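Local atomic coordinates of thermospermine synthase ACAULIS protein (Medicago truncatula, PDB entry 6BQ4), a protein that probably catalyses transfer of an aminopropyl group from decarboxylated S-adenosylmethionine to spermidine, giving thermospermine and S-methyl-5'-thioadenosine. Residues I86-L91 and V179-D184. Numbering follows the deposited sequence.
With ADN (adenosine), chain C.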
loop_
_atom_site.group_PDB
_atom_site.type_symbol
_atom_site.label_atom_id
_atom_site.label_comp_id
_atom_site.label_asym_id
_atom_site.label_seq_id
_atom_site.Cartn_x
_atom_site.Cartn_y
_atom_site.Cartn_z
ATOM N N ILE A 86 22.670 12.108 11.871
ATOM C CA ILE A 86 22.594 13.377 11.194
ATOM C C ILE A 86 21.900 14.348 12.147
ATOM O O ILE A 86 22.423 15.437 12.451
ATOM C CB ILE A 86 21.850 13.317 9.852
ATOM C CG1 ILE A 86 22.519 12.345 8.902
ATOM C CG2 ILE A 86 21.840 14.694 9.198
ATOM C CD1 ILE A 86 21.717 12.214 7.624
ATOM N N TYR A 87 20.741 13.981 12.616
ATOM C CA TYR A 87 19.976 14.900 13.533
ATOM C C TYR A 87 20.780 15.193 14.757
ATOM O O TYR A 87 20.837 16.311 15.235
ATOM C CB TYR A 87 18.611 14.303 13.909
ATOM C CG TYR A 87 17.833 15.028 14.995
ATOM C CD1 TYR A 87 18.045 14.719 16.293
ATOM C CD2 TYR A 87 16.882 16.005 14.720
ATOM C CE1 TYR A 87 17.372 15.366 17.313
ATOM C CE2 TYR A 87 16.210 16.669 15.727
ATOM C CZ TYR A 87 16.463 16.322 17.027
ATOM O OH TYR A 87 15.843 16.909 18.138
ATOM N N HIS A 88 21.436 14.177 15.316
ATOM C CA HIS A 88 22.078 14.416 16.616
ATOM C C HIS A 88 23.412 15.163 16.534
ATOM O O HIS A 88 23.700 16.023 17.369
ATOM C CB HIS A 88 22.119 13.092 17.418
ATOM C CG HIS A 88 20.738 12.621 17.778
ATOM N ND1 HIS A 88 20.117 11.555 17.147
ATOM C CD2 HIS A 88 19.827 13.151 18.636
ATOM C CE1 HIS A 88 18.898 11.420 17.658
ATOM N NE2 HIS A 88 18.693 12.384 18.545
ATOM N N GLU A 89 24.229 14.858 15.515
ATOM C CA GLU A 89 25.384 15.680 15.238
ATOM C C GLU A 89 24.971 17.133 15.007
ATOM O O GLU A 89 25.688 18.037 15.497
ATOM C CB GLU A 89 26.249 15.188 14.060
ATOM C CG GLU A 89 27.049 13.932 14.442
ATOM C CD GLU A 89 28.011 13.485 13.359
ATOM O OE1 GLU A 89 28.225 14.268 12.398
ATOM O OE2 GLU A 89 28.510 12.304 13.420
ATOM N N CYS A 90 23.899 17.359 14.219
ATOM C CA CYS A 90 23.458 18.724 13.874
ATOM C C CYS A 90 22.913 19.460 15.094
ATOM O O CYS A 90 23.192 20.659 15.297
ATOM C CB CYS A 90 22.409 18.794 12.743
ATOM S SG CYS A 90 23.153 18.494 11.111
ATOM N N LEU A 91 22.139 18.777 15.894
ATOM C CA LEU A 91 21.641 19.448 17.103
ATOM C C LEU A 91 22.763 19.858 18.103
ATOM O O LEU A 91 22.640 20.848 18.770
ATOM C CB LEU A 91 20.677 18.542 17.809
ATOM C CG LEU A 91 20.049 18.993 19.133
ATOM C CD1 LEU A 91 19.164 20.188 18.864
ATOM C CD2 LEU A 91 19.272 17.846 19.715
ATOM N N VAL A 179 20.233 22.609 25.511
ATOM C CA VAL A 179 19.820 21.928 24.278
ATOM C C VAL A 179 18.344 21.546 24.344
ATOM O O VAL A 179 17.917 20.807 25.254
ATOM C CB VAL A 179 20.682 20.639 24.022
ATOM C CG1 VAL A 179 20.234 19.929 22.742
ATOM C CG2 VAL A 179 22.166 20.976 23.986
ATOM N N GLY A 180 17.550 22.091 23.429
ATOM C CA GLY A 180 16.165 21.658 23.207
ATOM C C GLY A 180 16.020 20.447 22.261
ATOM O O GLY A 180 16.205 20.580 21.038
ATOM N N ASP A 181 15.679 19.279 22.830
ATOM C CA ASP A 181 15.447 18.034 22.080
ATOM C C ASP A 181 14.003 17.601 22.312
ATOM O O ASP A 181 13.711 16.462 22.603
ATOM C CB ASP A 181 16.469 16.998 22.525
ATOM C CG ASP A 181 16.612 15.822 21.590
ATOM O OD1 ASP A 181 16.089 15.890 20.436
ATOM O OD2 ASP A 181 17.302 14.828 22.004
ATOM N N LEU A 182 13.096 18.545 22.158
ATOM C CA LEU A 182 11.678 18.316 22.365
ATOM C C LEU A 182 10.891 18.099 21.064
ATOM O O LEU A 182 11.420 18.268 19.955
ATOM C CB LEU A 182 11.071 19.511 23.109
ATOM C CG LEU A 182 11.693 19.844 24.467
ATOM C CD1 LEU A 182 11.265 21.239 24.930
ATOM C CD2 LEU A 182 11.390 18.817 25.557
ATOM N N ALA A 183 9.606 17.753 21.223
ATOM C CA ALA A 183 8.673 17.737 20.114
ATOM C C ALA A 183 8.409 19.165 19.595
ATOM O O ALA A 183 8.748 20.118 20.237
ATOM C CB ALA A 183 7.369 17.044 20.494
ATOM N N ASP A 184 7.766 19.275 18.451
ATOM C CA ASP A 184 7.408 20.539 17.862
ATOM C C ASP A 184 6.362 21.257 18.728
ATOM O O ASP A 184 5.559 20.604 19.379
ATOM C CB ASP A 184 6.808 20.332 16.470
ATOM C CG ASP A 184 7.866 20.040 15.395
ATOM O OD1 ASP A 184 9.073 19.898 15.735
ATOM O OD2 ASP A 184 7.489 19.955 14.218
HETATM O "O5'" ADN C . 9.385 14.378 22.413
HETATM C "C5'" ADN C . 10.772 14.245 22.549
HETATM C "C4'" ADN C . 11.082 14.021 24.004
HETATM O "O4'" ADN C . 10.682 15.125 24.773
HETATM C "C3'" ADN C . 10.314 12.852 24.543
HETATM O "O3'" ADN C . 11.272 11.967 25.063
HETATM C "C2'" ADN C . 9.442 13.460 25.606
HETATM O "O2'" ADN C . 9.317 12.607 26.698
HETATM C "C1'" ADN C . 10.197 14.689 25.997
HETATM N N9 ADN C . 9.368 15.759 26.548
HETATM C C8 ADN C . 8.169 16.149 26.177
HETATM N N7 ADN C . 7.731 17.167 26.911
HETATM C C5 ADN C . 8.689 17.449 27.763
HETATM C C6 ADN C . 8.910 18.394 28.843
HETATM N N6 ADN C . 7.984 19.295 29.135
HETATM N N1 ADN C . 10.055 18.339 29.515
HETATM C C2 ADN C . 10.989 17.459 29.235
HETATM N N3 ADN C . 10.863 16.570 28.268
HETATM C C4 ADN C . 9.761 16.516 27.525
HETATM O O HOH W 1 16.589 13.091 19.820
#
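Tyr87 on helix 84-98 reaches Asp181, the last residue of strand 175-181, in the Rossmann-like domain of this aminopropyltransferase. Asp181, the predicted proton acceptor, sits where the strand gives way to the loop Leu182-Asp184 beside the bound adenosine. A chi1 of 171°, CG opposite the backbone N, carries the tyrosine ring across to the strand end, and its OH donates a short hydrogen bond to Asp181 OD1 (2.5 Å). OD1 lies at the ring edge, in its plane, and the hydroxyl meets it nearly in line with the CG-OD1 bond. Ring and carboxylate planes are 30° apart. A phenylalanine here would probably leave Asp181 OD1 without this donor and the carboxylate less firmly fixed in rotation. OD2 is hydrogen-bonded to Thr115 OG1 and receives a bond from a water that also bonds His88 NE2 (2.6 Å). Histidine suits this place because it has two ring nitrogens to use: ND1 is hydrogen-bonded to Glu84 O, one turn back, and NE2 meets the water in the ring plane. One helical turn on from Tyr87, Leu91 CG packs on Val179 CG1 at 3.7 Å, a fit of two branched aliphatic chains. The carbonyl O of Gly180 lies against Leu91 CD1, while Leu91 CD2 lies 3.8 Å from Asp181 OD1.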